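Long-range contacts in proteolytically activated form of PPO4 Tyrosinase (Agaricus bisporus var. bisporus H97, PDB 4OUA), which probably hydroxylates monophenols to o-diphenols and oxidises these to reactive o-quinones at a copper site, the first step of melanin synthesis: residues Y97-K106 and A122-Y130; I108-W119 and K150-K158. One frame throughout, in Å; residues are numbered along the deposited sequence.

Overall arrangement
Both contacts lie within the common central domain of tyrosinase and draw on the same two helices, 86-109 and 116-125. Along the chain their segments alternate: 97-106, 108-119, 122-130, then 150-158. Their centres are about 16 Å apart, and they meet where Ala123 CB lies 4.2 Å from Ala109 CB. Contact 1 is the inner one, its centre about 13 Å from that of the chain. The centre of contact 2 is about 27 Å from that of the chain, where the turn between strands 148-152 and 158-162 packs on the connection between the two helices. Helix 86-109, which carries the copper ligand His90, thus runs from the copper site out to this peripheral hairpin.

Contact 1: residues Y97-K106 and A122-Y130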
loop_
_atom_site.group_PDB
_atom_site.type_symbol
_atom_site.label_atom_id
_atom_site.label_comp_id
_atom_site.label_asym_id
_atom_site.label_seq_id
_atom_site.Cartn_x
_atom_site.Cartn_y
_atom_site.Cartn_z
ATOM N N TYR A 97 -0.300 -8.319 2.435
ATOM C CA TYR A 97 -1.184 -7.586 3.332
ATOM C C TYR A 97 -2.644 -7.874 3.011
ATOM O O TYR A 97 -3.424 -8.235 3.890
ATOM C CB TYR A 97 -0.920 -6.084 3.241
ATOM C CG TYR A 97 -1.732 -5.265 4.215
ATOM C CD1 TYR A 97 -1.303 -5.081 5.522
ATOM C CD2 TYR A 97 -2.927 -4.672 3.828
ATOM C CE1 TYR A 97 -2.040 -4.330 6.418
ATOM C CE2 TYR A 97 -3.672 -3.919 4.717
ATOM C CZ TYR A 97 -3.224 -3.750 6.009
ATOM O OH TYR A 97 -3.966 -3.002 6.893
ATOM N N GLU A 98 -3.001 -7.703 1.742
ATOM C CA GLU A 98 -4.347 -7.990 1.263
ATOM C C GLU A 98 -4.730 -9.439 1.549
ATOM O O GLU A 98 -5.874 -9.732 1.898
ATOM C CB GLU A 98 -4.449 -7.703 -0.235
ATOM C CG GLU A 98 -5.824 -7.938 -0.825
ATOM C CD GLU A 98 -5.853 -7.736 -2.328
ATOM O OE1 GLU A 98 -4.969 -8.285 -3.023
ATOM O OE2 GLU A 98 -6.756 -7.023 -2.814
ATOM N N GLN A 99 -3.762 -10.338 1.398
ATOM C CA GLN A 99 -3.965 -11.754 1.685
ATOM C C GLN A 99 -4.300 -11.976 3.158
ATOM O O GLN A 99 -5.355 -12.519 3.491
ATOM C CB GLN A 99 -2.720 -12.559 1.301
ATOM C CG GLN A 99 -2.746 -14.011 1.750
ATOM C CD GLN A 99 -1.420 -14.711 1.520
ATOM O OE1 GLN A 99 -0.687 -14.386 0.586
ATOM N NE2 GLN A 99 -1.102 -15.672 2.380
ATOM N N ILE A 100 -3.395 -11.550 4.031
ATOM C CA ILE A 100 -3.581 -11.691 5.469
ATOM C C ILE A 100 -4.834 -10.966 5.943
ATOM O O ILE A 100 -5.550 -11.453 6.819
ATOM C CB ILE A 100 -2.368 -11.155 6.247
ATOM C CG1 ILE A 100 -1.134 -12.012 5.960
ATOM C CG2 ILE A 100 -2.662 -11.122 7.737
ATOM C CD1 ILE A 100 -1.315 -13.476 6.308
ATOM N N LEU A 101 -5.096 -9.804 5.352
ATOM C CA LEU A 101 -6.243 -8.993 5.741
ATOM C C LEU A 101 -7.560 -9.674 5.384
ATOM O O LEU A 101 -8.551 -9.536 6.101
ATOM C CB LEU A 101 -6.170 -7.615 5.086
ATOM C CG LEU A 101 -7.195 -6.596 5.587
ATOM C CD1 LEU A 101 -7.070 -6.412 7.091
ATOM C CD2 LEU A 101 -7.016 -5.272 4.869
ATOM N N GLN A 102 -7.570 -10.407 4.274
ATOM C CA GLN A 102 -8.754 -11.157 3.875
ATOM C C GLN A 102 -8.981 -12.335 4.814
ATOM O O GLN A 102 -10.115 -12.623 5.203
ATOM C CB GLN A 102 -8.631 -11.661 2.436
ATOM C CG GLN A 102 -9.883 -12.372 1.936
ATOM C CD GLN A 102 -9.632 -13.228 0.710
ATOM O OE1 GLN A 102 -8.597 -13.884 0.597
ATOM N NE2 GLN A 102 -10.585 -13.229 -0.215
ATOM N N GLU A 103 -7.893 -13.015 5.166
ATOM C CA GLU A 103 -7.955 -14.185 6.034
ATOM C C GLU A 103 -8.649 -13.847 7.347
ATOM O O GLU A 103 -9.426 -14.640 7.874
ATOM C CB GLU A 103 -6.551 -14.730 6.298
ATOM C CG GLU A 103 -6.526 -16.106 6.945
ATOM C CD GLU A 103 -5.125 -16.690 7.021
ATOM O OE1 GLU A 103 -4.972 -17.903 6.768
ATOM O OE2 GLU A 103 -4.178 -15.936 7.334
ATOM N N ALA A 104 -8.367 -12.657 7.867
ATOM C CA ALA A 104 -9.028 -12.180 9.071
ATOM C C ALA A 104 -10.497 -11.887 8.784
ATOM O O ALA A 104 -11.360 -12.093 9.637
ATOM C CB ALA A 104 -8.329 -10.938 9.607
ATOM N N ALA A 105 -10.770 -11.414 7.571
ATOM C CA ALA A 105 -12.125 -11.052 7.171
ATOM C C ALA A 105 -13.005 -12.286 7.001
ATOM O O ALA A 105 -14.229 -12.202 7.098
ATOM C CB ALA A 105 -12.097 -10.241 5.885
ATOM N N LYS A 106 -12.379 -13.430 6.744
ATOM C CA LYS A 106 -13.110 -14.688 6.631
ATOM C C LYS A 106 -13.645 -15.122 7.990
ATOM O O LYS A 106 -14.804 -15.517 8.114
ATOM C CB LYS A 106 -12.219 -15.782 6.042
ATOM C CG LYS A 106 -11.952 -15.636 4.557
ATOM C CD LYS A 106 -11.051 -16.749 4.053
ATOM C CE LYS A 106 -10.857 -16.667 2.548
ATOM N NZ LYS A 106 -9.931 -17.721 2.053
ATOM N N ALA A 122 -18.651 -11.751 0.465
ATOM C CA ALA A 122 -18.072 -10.414 0.524
ATOM C C ALA A 122 -16.608 -10.479 0.940
ATOM O O ALA A 122 -15.771 -9.740 0.423
ATOM C CB ALA A 122 -18.862 -9.533 1.481
ATOM N N ALA A 123 -16.306 -11.369 1.880
ATOM C CA ALA A 123 -14.934 -11.576 2.325
ATOM C C ALA A 123 -14.098 -12.145 1.189
ATOM O O ALA A 123 -12.923 -11.809 1.034
ATOM C CB ALA A 123 -14.898 -12.499 3.533
ATOM N N GLU A 124 -14.718 -13.010 0.392
ATOM C CA GLU A 124 -14.061 -13.610 -0.763
ATOM C C GLU A 124 -13.731 -12.562 -1.823
ATOM O O GLU A 124 -12.715 -12.663 -2.509
ATOM C CB GLU A 124 -14.942 -14.704 -1.366
ATOM C CG GLU A 124 -15.089 -15.932 -0.487
ATOM C CD GLU A 124 -13.807 -16.734 -0.392
ATOM O OE1 GLU A 124 -13.022 -16.717 -1.364
ATOM O OE2 GLU A 124 -13.583 -17.379 0.656
ATOM N N ASP A 125 -14.594 -11.558 -1.949
ATOM C CA ASP A 125 -14.401 -10.499 -2.934
ATOM C C ASP A 125 -13.586 -9.343 -2.366
ATOM O O ASP A 125 -13.189 -8.438 -3.100
ATOM C CB ASP A 125 -15.749 -9.973 -3.434
ATOM C CG ASP A 125 -16.590 -11.048 -4.090
ATOM O OD1 ASP A 125 -16.019 -12.070 -4.526
ATOM O OD2 ASP A 125 -17.824 -10.868 -4.173
ATOM N N LEU A 126 -13.341 -9.376 -1.060
ATOM C CA LEU A 126 -12.656 -8.279 -0.387
ATOM C C LEU A 126 -11.231 -8.083 -0.898
ATOM O O LEU A 126 -10.439 -9.024 -0.947
ATOM C CB LEU A 126 -12.633 -8.506 1.125
ATOM C CG LEU A 126 -11.979 -7.383 1.931
ATOM C CD1 LEU A 126 -12.673 -6.059 1.656
ATOM C CD2 LEU A 126 -11.995 -7.703 3.415
ATOM N N ARG A 127 -10.920 -6.847 -1.277
ATOM C CA ARG A 127 -9.591 -6.484 -1.751
ATOM C C ARG A 127 -9.187 -5.134 -1.170
ATOM O O ARG A 127 -10.039 -4.368 -0.722
ATOM C CB ARG A 127 -9.553 -6.435 -3.281
ATOM C CG ARG A 127 -9.899 -7.743 -3.972
ATOM C CD ARG A 127 -8.830 -8.797 -3.743
ATOM N NE ARG A 127 -9.054 -9.983 -4.564
ATOM C CZ ARG A 127 -9.869 -10.979 -4.230
ATOM N NH1 ARG A 127 -10.543 -10.932 -3.090
ATOM N NH2 ARG A 127 -10.013 -12.022 -5.037
ATOM N N GLN A 128 -7.893 -4.840 -1.183
ATOM C CA GLN A 128 -7.401 -3.579 -0.637
ATOM C C GLN A 128 -7.782 -2.393 -1.519
ATOM O O GLN A 128 -7.305 -2.272 -2.648
ATOM C CB GLN A 128 -5.882 -3.630 -0.456
ATOM C CG GLN A 128 -5.275 -2.326 0.047
ATOM C CD GLN A 128 -5.840 -1.891 1.388
ATOM O OE1 GLN A 128 -6.242 -0.740 1.561
ATOM N NE2 GLN A 128 -5.868 -2.810 2.346
ATOM N N PRO A 129 -8.647 -1.506 -1.001
ATOM C CA PRO A 129 -9.069 -0.300 -1.722
ATOM C C PRO A 129 -7.905 0.658 -1.950
ATOM O O PRO A 129 -6.926 0.616 -1.205
ATOM C CB PRO A 129 -10.113 0.319 -0.789
ATOM C CG PRO A 129 -9.742 -0.176 0.565
ATOM C CD PRO A 129 -9.228 -1.572 0.350
ATOM N N TYR A 130 -8.008 1.507 -2.968
ATOM C CA TYR A 130 -6.927 2.434 -3.281
ATOM C C TYR A 130 -7.355 3.881 -3.085
ATOM O O TYR A 130 -8.524 4.228 -3.254
ATOM C CB TYR A 130 -6.428 2.222 -4.715
ATOM C CG TYR A 130 -7.455 2.505 -5.791
ATOM C CD1 TYR A 130 -7.671 3.797 -6.249
ATOM C CD2 TYR A 130 -8.198 1.478 -6.357
ATOM C CE1 TYR A 130 -8.604 4.059 -7.232
ATOM C CE2 TYR A 130 -9.133 1.731 -7.342
ATOM C CZ TYR A 130 -9.332 3.024 -7.775
ATOM O OH TYR A 130 -10.261 3.283 -8.755
#
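Gln102 reaches from helix 86-109 to the C-terminal end of helix 116-125, where its NE2 donates to Ala123 O (3.0 Å, N-H...O 155°). The acceptor lies close to the amide plane of Gln102, while Thr9 N bonds to OE1, so both ends of this buried amide are engaged. CG is anti to the backbone N (chi1 -176°) and the chain runs extended from there, which carries NE2 across to the other helix. Beside it, Ala105 CB touches Leu126 CD2 at 3.5 Å and faces Ala123 CB at 4.3 Å. The two alanines are consistent with the close approach of the helices within this largely helical tyrosinase domain, Lys106 and Ala123 having their CA atoms 5.6 Å apart. The chain then leaves helix 116-125 as an extended loop. Arg127, bent at chi2, folds back so that NH1 donates to Glu124 O (2.8 Å) and Leu126 O (2.9 Å); the first is nearly in the guanidinium plane but tilted 35° from the carbonyl plane. Its NE bonds to Asn348 O. Glu98 forms a salt bridge with Arg15 through OE1; a bond from Gln128 N to OE2 is doubtful, that oxygen being crowded. Toward the copper site, the end of the Gln128 side chain lies at the edge of the Tyr97 ring, near its plane.

Contact 2: residues I108-W119 and K150-K158; sequences IAKKFTVHKKEW and KITNYDGTK. With TEW (6-tungstotellurate(VI)), chain G.
Phe112 and Tyr154 bring the two backbones closest, with their CA atoms 4.1 Å apart. One residue on, Thr113 N donates to Tyr154 O at 2.7 Å, nearly straight at 171°, and Thr113 OG1 adds a weak bond to the same oxygen. That carbonyl belongs to the type I turn Asn153-Gly156. Asp155 OD1 accepts from Thr157 N, forming an Asx turn, and also from Thr157 OG1, both from one face of the carboxylate. Gly156 has a positive phi of 113°, at which a CB would press on the preceding carbonyl.

Among the side chains, the Phe112 ring is sandwiched. Tyr154 turns its edge to one face, with centroids 5.0 Å apart and planes at 59°, while Trp119 CD2 lies over the centre of the opposite face. Lys111 runs alongside Tyr154 in the same direction, its CB 3.4 Å from Tyr154 CE1, and Ile108 CG2 approaches that carbon obliquely. Farther along, Thr152 CG2 packs against Trp119 CZ2 at 3.8 Å. Val114 CG2 rests near Asp155 O at 3.4 Å.

The 6-tungstotellurate binds at the N-terminus of helix 116-125, where His115 is the N-cap residue. His115 N donates to O13 of the cluster (3.0 Å) and Glu118 N to O18 (2.8 Å). Lys117 N and His115 ND1 also point at cluster oxygens, though at distances too short to weigh. Such a helix start, whose first N-H groups have no helical acceptor and point toward the anion, would probably favour its binding.

The turn links strands 148-152 and 158-162 into a hairpin, and it packs on the loop joining helices 86-109 and 116-125. Helix 25-39 flanks both segments: Arg33 touches Ile108 and Tyr154, Thr29 bonds to Thr152 N, and Lys26 makes a cation-pi contact with Trp119.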
loop_
_atom_site.group_PDB
_atom_site.type_symbol
_atom_site.label_atom_id
_atom_site.label_comp_id
_atom_site.label_asym_id
_atom_site.label_seq_id
_atom_site.Cartn_x
_atom_site.Cartn_y
_atom_site.Cartn_z
ATOM N N ILE A 108 -14.161 -13.170 10.376
ATOM C CA ILE A 108 -15.146 -12.155 10.723
ATOM C C ILE A 108 -16.510 -12.506 10.143
ATOM O O ILE A 108 -17.534 -12.368 10.812
ATOM C CB ILE A 108 -14.725 -10.763 10.215
ATOM C CG1 ILE A 108 -13.425 -10.320 10.889
ATOM C CG2 ILE A 108 -15.833 -9.752 10.461
ATOM C CD1 ILE A 108 -13.507 -10.257 12.396
ATOM N N ALA A 109 -16.510 -12.973 8.898
ATOM C CA ALA A 109 -17.744 -13.282 8.182
ATOM C C ALA A 109 -18.478 -14.479 8.781
ATOM O O ALA A 109 -19.629 -14.743 8.434
ATOM C CB ALA A 109 -17.446 -13.534 6.714
ATOM N N LYS A 110 -17.807 -15.200 9.674
ATOM C CA LYS A 110 -18.405 -16.359 10.331
ATOM C C LYS A 110 -19.090 -15.964 11.634
ATOM O O LYS A 110 -19.878 -16.729 12.186
ATOM C CB LYS A 110 -17.348 -17.433 10.600
ATOM C CG LYS A 110 -16.615 -17.897 9.355
ATOM C CD LYS A 110 -17.592 -18.259 8.246
ATOM C CE LYS A 110 -16.870 -18.527 6.934
ATOM N NZ LYS A 110 -17.827 -18.757 5.817
ATOM N N LYS A 111 -18.784 -14.767 12.122
ATOM C CA LYS A 111 -19.373 -14.273 13.362
ATOM C C LYS A 111 -20.758 -13.682 13.125
ATOM O O LYS A 111 -21.525 -13.480 14.065
ATOM C CB LYS A 111 -18.464 -13.225 14.010
ATOM C CG LYS A 111 -17.097 -13.746 14.415
ATOM C CD LYS A 111 -16.301 -12.677 15.149
ATOM C CE LYS A 111 -14.900 -13.163 15.475
ATOM N NZ LYS A 111 -14.141 -13.519 14.244
ATOM N N PHE A 112 -21.071 -13.397 11.866
ATOM C CA PHE A 112 -22.383 -12.868 11.518
ATOM C C PHE A 112 -23.448 -13.939 11.711
ATOM O O PHE A 112 -23.249 -15.098 11.349
ATOM C CB PHE A 112 -22.396 -12.348 10.081
ATOM C CG PHE A 112 -21.644 -11.061 9.895
ATOM C CD1 PHE A 112 -20.296 -11.068 9.576
ATOM C CD2 PHE A 112 -22.285 -9.842 10.043
ATOM C CE1 PHE A 112 -19.601 -9.884 9.407
ATOM C CE2 PHE A 112 -21.596 -8.656 9.876
ATOM C CZ PHE A 112 -20.252 -8.677 9.556
ATOM N N THR A 113 -24.576 -13.544 12.291
ATOM C CA THR A 113 -25.654 -14.479 12.590
ATOM C C THR A 113 -26.632 -14.589 11.427
ATOM O O THR A 113 -27.345 -15.583 11.289
ATOM C CB THR A 113 -26.422 -14.062 13.855
ATOM O OG1 THR A 113 -25.495 -13.828 14.922
ATOM C CG2 THR A 113 -27.404 -15.148 14.265
ATOM N N VAL A 114 -26.659 -13.559 10.589
ATOM C CA VAL A 114 -27.552 -13.532 9.439
ATOM C C VAL A 114 -26.787 -13.222 8.158
ATOM O O VAL A 114 -25.775 -12.521 8.183
ATOM C CB VAL A 114 -28.671 -12.495 9.627
ATOM C CG1 VAL A 114 -29.634 -12.945 10.714
ATOM C CG2 VAL A 114 -28.080 -11.135 9.962
ATOM N N HIS A 115 -27.276 -13.753 7.041
ATOM C CA HIS A 115 -26.655 -13.528 5.742
ATOM C C HIS A 115 -25.228 -14.063 5.727
ATOM O O HIS A 115 -24.331 -13.453 5.146
ATOM C CB HIS A 115 -26.676 -12.041 5.390
ATOM C CG HIS A 115 -27.923 -11.339 5.826
ATOM N ND1 HIS A 115 -29.158 -11.602 5.272
ATOM C CD2 HIS A 115 -28.129 -10.388 6.768
ATOM C CE1 HIS A 115 -30.069 -10.840 5.852
ATOM N NE2 HIS A 115 -29.470 -10.096 6.763
ATOM N N LYS A 116 -25.035 -15.212 6.365
ATOM C CA LYS A 116 -23.712 -15.799 6.533
ATOM C C LYS A 116 -23.009 -16.048 5.202
ATOM O O LYS A 116 -21.790 -15.910 5.105
ATOM C CB LYS A 116 -23.813 -17.106 7.321
ATOM C CG LYS A 116 -24.406 -16.937 8.711
ATOM C CD LYS A 116 -24.479 -18.264 9.446
ATOM C CE LYS A 116 -23.092 -18.838 9.684
ATOM N NZ LYS A 116 -22.263 -17.944 10.541
ATOM N N LYS A 117 -23.779 -16.412 4.181
ATOM C CA LYS A 117 -23.218 -16.625 2.849
ATOM C C LYS A 117 -22.750 -15.315 2.222
ATOM O O LYS A 117 -21.622 -15.222 1.736
ATOM C CB LYS A 117 -24.238 -17.302 1.931
ATOM C CG LYS A 117 -24.299 -18.815 2.066
ATOM C CD LYS A 117 -25.479 -19.385 1.293
ATOM C CE LYS A 117 -25.497 -18.883 -0.142
ATOM N NZ LYS A 117 -26.726 -19.311 -0.866
ATOM N N GLU A 118 -23.618 -14.308 2.233
ATOM C CA GLU A 118 -23.296 -13.022 1.624
ATOM C C GLU A 118 -22.112 -12.351 2.314
ATOM O O GLU A 118 -21.331 -11.650 1.673
ATOM C CB GLU A 118 -24.513 -12.094 1.642
ATOM C CG GLU A 118 -25.502 -12.357 0.513
ATOM C CD GLU A 118 -26.594 -11.306 0.437
ATOM O OE1 GLU A 118 -26.809 -10.590 1.438
ATOM O OE2 GLU A 118 -27.234 -11.193 -0.631
ATOM N N TRP A 119 -21.978 -12.566 3.618
ATOM C CA TRP A 119 -20.816 -12.067 4.341
ATOM C C TRP A 119 -19.595 -12.911 3.994
ATOM O O TRP A 119 -18.471 -12.411 3.958
ATOM C CB TRP A 119 -21.064 -12.067 5.852
ATOM C CG TRP A 119 -21.988 -10.977 6.292
ATOM C CD1 TRP A 119 -23.297 -11.106 6.652
ATOM C CD2 TRP A 119 -21.679 -9.583 6.397
ATOM N NE1 TRP A 119 -23.821 -9.880 6.982
ATOM C CE2 TRP A 119 -22.847 -8.927 6.833
ATOM C CE3 TRP A 119 -20.526 -8.825 6.169
ATOM C CZ2 TRP A 119 -22.897 -7.551 7.047
ATOM C CZ3 TRP A 119 -20.577 -7.459 6.380
ATOM C CH2 TRP A 119 -21.753 -6.837 6.816
ATOM N N LYS A 150 -19.660 3.990 11.096
ATOM C CA LYS A 150 -20.841 3.136 11.050
ATOM C C LYS A 150 -20.584 1.839 10.288
ATOM O O LYS A 150 -20.177 1.856 9.125
ATOM C CB LYS A 150 -22.015 3.878 10.406
ATOM C CG LYS A 150 -22.486 5.108 11.160
ATOM C CD LYS A 150 -23.643 5.770 10.426
ATOM C CE LYS A 150 -24.127 7.020 11.142
ATOM N NZ LYS A 150 -25.221 7.691 10.387
ATOM N N ILE A 151 -20.830 0.713 10.949
ATOM C CA ILE A 151 -20.757 -0.584 10.293
ATOM C C ILE A 151 -21.992 -1.407 10.632
ATOM O O ILE A 151 -22.841 -0.976 11.414
ATOM C CB ILE A 151 -19.492 -1.365 10.698
ATOM C CG1 ILE A 151 -19.505 -1.669 12.195
ATOM C CG2 ILE A 151 -18.242 -0.591 10.319
ATOM C CD1 ILE A 151 -18.313 -2.475 12.661
ATOM N N THR A 152 -22.096 -2.586 10.031
ATOM C CA THR A 152 -23.196 -3.492 10.327
ATOM C C THR A 152 -22.762 -4.506 11.378
ATOM O O THR A 152 -21.722 -5.154 11.236
ATOM C CB THR A 152 -23.686 -4.227 9.067
ATOM O OG1 THR A 152 -24.270 -3.283 8.160
ATOM C CG2 THR A 152 -24.722 -5.277 9.430
ATOM N N ASN A 153 -23.554 -4.634 12.436
ATOM C CA ASN A 153 -23.231 -5.559 13.511
ATOM C C ASN A 153 -23.492 -7.004 13.099
ATOM O O ASN A 153 -24.122 -7.261 12.073
ATOM C CB ASN A 153 -24.026 -5.215 14.768
ATOM C CG ASN A 153 -23.253 -5.507 16.034
ATOM O OD1 ASN A 153 -22.256 -6.229 16.013
ATOM N ND2 ASN A 153 -23.709 -4.946 17.149
ATOM N N TYR A 154 -23.010 -7.945 13.907
ATOM C CA TYR A 154 -23.092 -9.362 13.565
ATOM C C TYR A 154 -24.527 -9.888 13.565
ATOM O O TYR A 154 -24.777 -11.026 13.169
ATOM C CB TYR A 154 -22.238 -10.188 14.527
ATOM C CG TYR A 154 -20.773 -9.816 14.513
ATOM C CD1 TYR A 154 -19.951 -10.193 13.458
ATOM C CD2 TYR A 154 -20.210 -9.094 15.557
ATOM C CE1 TYR A 154 -18.609 -9.856 13.441
ATOM C CE2 TYR A 154 -18.870 -8.754 15.548
ATOM C CZ TYR A 154 -18.074 -9.137 14.488
ATOM O OH TYR A 154 -16.739 -8.800 14.475
ATOM N N ASP A 155 -25.465 -9.058 14.008
ATOM C CA ASP A 155 -26.875 -9.430 14.000
ATOM C C ASP A 155 -27.628 -8.718 12.880
ATOM O O ASP A 155 -28.776 -9.045 12.586
ATOM C CB ASP A 155 -27.520 -9.123 15.355
ATOM C CG ASP A 155 -27.154 -7.748 15.880
ATOM O OD1 ASP A 155 -26.903 -6.841 15.059
ATOM O OD2 ASP A 155 -27.118 -7.573 17.116
ATOM N N GLY A 156 -26.972 -7.745 12.255
ATOM C CA GLY A 156 -27.562 -7.018 11.145
ATOM C C GLY A 156 -27.833 -5.559 11.460
ATOM O O GLY A 156 -28.009 -4.741 10.556
ATOM N N THR A 157 -27.873 -5.233 12.749
ATOM C CA THR A 157 -28.117 -3.863 13.183
ATOM C C THR A 157 -26.898 -2.986 12.916
ATOM O O THR A 157 -25.767 -3.472 12.894
ATOM C CB THR A 157 -28.472 -3.799 14.681
ATOM O OG1 THR A 157 -27.380 -4.303 15.459
ATOM C CG2 THR A 157 -29.715 -4.625 14.968
ATOM N N LYS A 158 -27.134 -1.696 12.711
ATOM C CA LYS A 158 -26.054 -0.759 12.433
ATOM C C LYS A 158 -25.473 -0.194 13.723
ATOM O O LYS A 158 -26.196 0.369 14.545
ATOM C CB LYS A 158 -26.546 0.378 11.535
ATOM C CG LYS A 158 -27.164 -0.091 10.228
ATOM C CD LYS A 158 -26.203 -0.981 9.452
ATOM C CE LYS A 158 -26.829 -1.479 8.158
ATOM N NZ LYS A 158 -28.053 -2.291 8.404
HETATM O O1 TEW G . -30.415 -13.551 4.428
HETATM O O2 TEW G . -31.984 -15.530 4.982
HETATM O O3 TEW G . -32.346 -13.696 2.749
HETATM O O4 TEW G . -32.196 -13.541 6.516
HETATM O O5 TEW G . -34.316 -13.837 4.630
HETATM O O6 TEW G . -32.635 -11.669 4.617
HETATM O O7 TEW G . -30.264 -15.451 2.677
HETATM O O8 TEW G . -30.580 -11.552 2.357
HETATM O O9 TEW G . -30.780 -13.575 0.486
HETATM O O10 TEW G . -28.636 -13.513 2.262
HETATM O O11 TEW G . -29.877 -17.321 4.833
HETATM O O12 TEW G . -28.200 -15.442 4.287
HETATM O O13 TEW G . -29.834 -15.300 6.500
HETATM O O14 TEW G . -31.372 -17.150 7.216
HETATM O O15 TEW G . -33.691 -15.702 7.374
HETATM O O16 TEW G . -31.519 -14.833 8.817
HETATM O O17 TEW G . -28.139 -17.227 2.492
HETATM O O18 TEW G . -26.346 -15.082 2.084
HETATM O O19 TEW G . -28.453 -15.580 0.388
HETATM O O20 TEW G . -27.741 -17.312 6.233
HETATM O O21 TEW G . -26.019 -17.441 4.264
HETATM O O22 TEW G . -27.962 -19.376 4.260
HETATM O O23 TEW G . -29.574 -19.166 7.075
HETATM O O31 TEW G . -28.984 -17.009 8.689
HETATM TE TE1 TEW G . -30.099 -15.435 4.601
HETATM W W1 TEW G . -32.646 -13.385 4.640
HETATM W W2 TEW G . -30.547 -13.284 2.168
HETATM W W3 TEW G . -32.012 -15.351 7.239
HETATM W W4 TEW G . -28.049 -15.318 2.052
HETATM W W5 TEW G . -27.731 -17.677 4.327
HETATM W W6 TEW G . -29.467 -17.427 7.089
#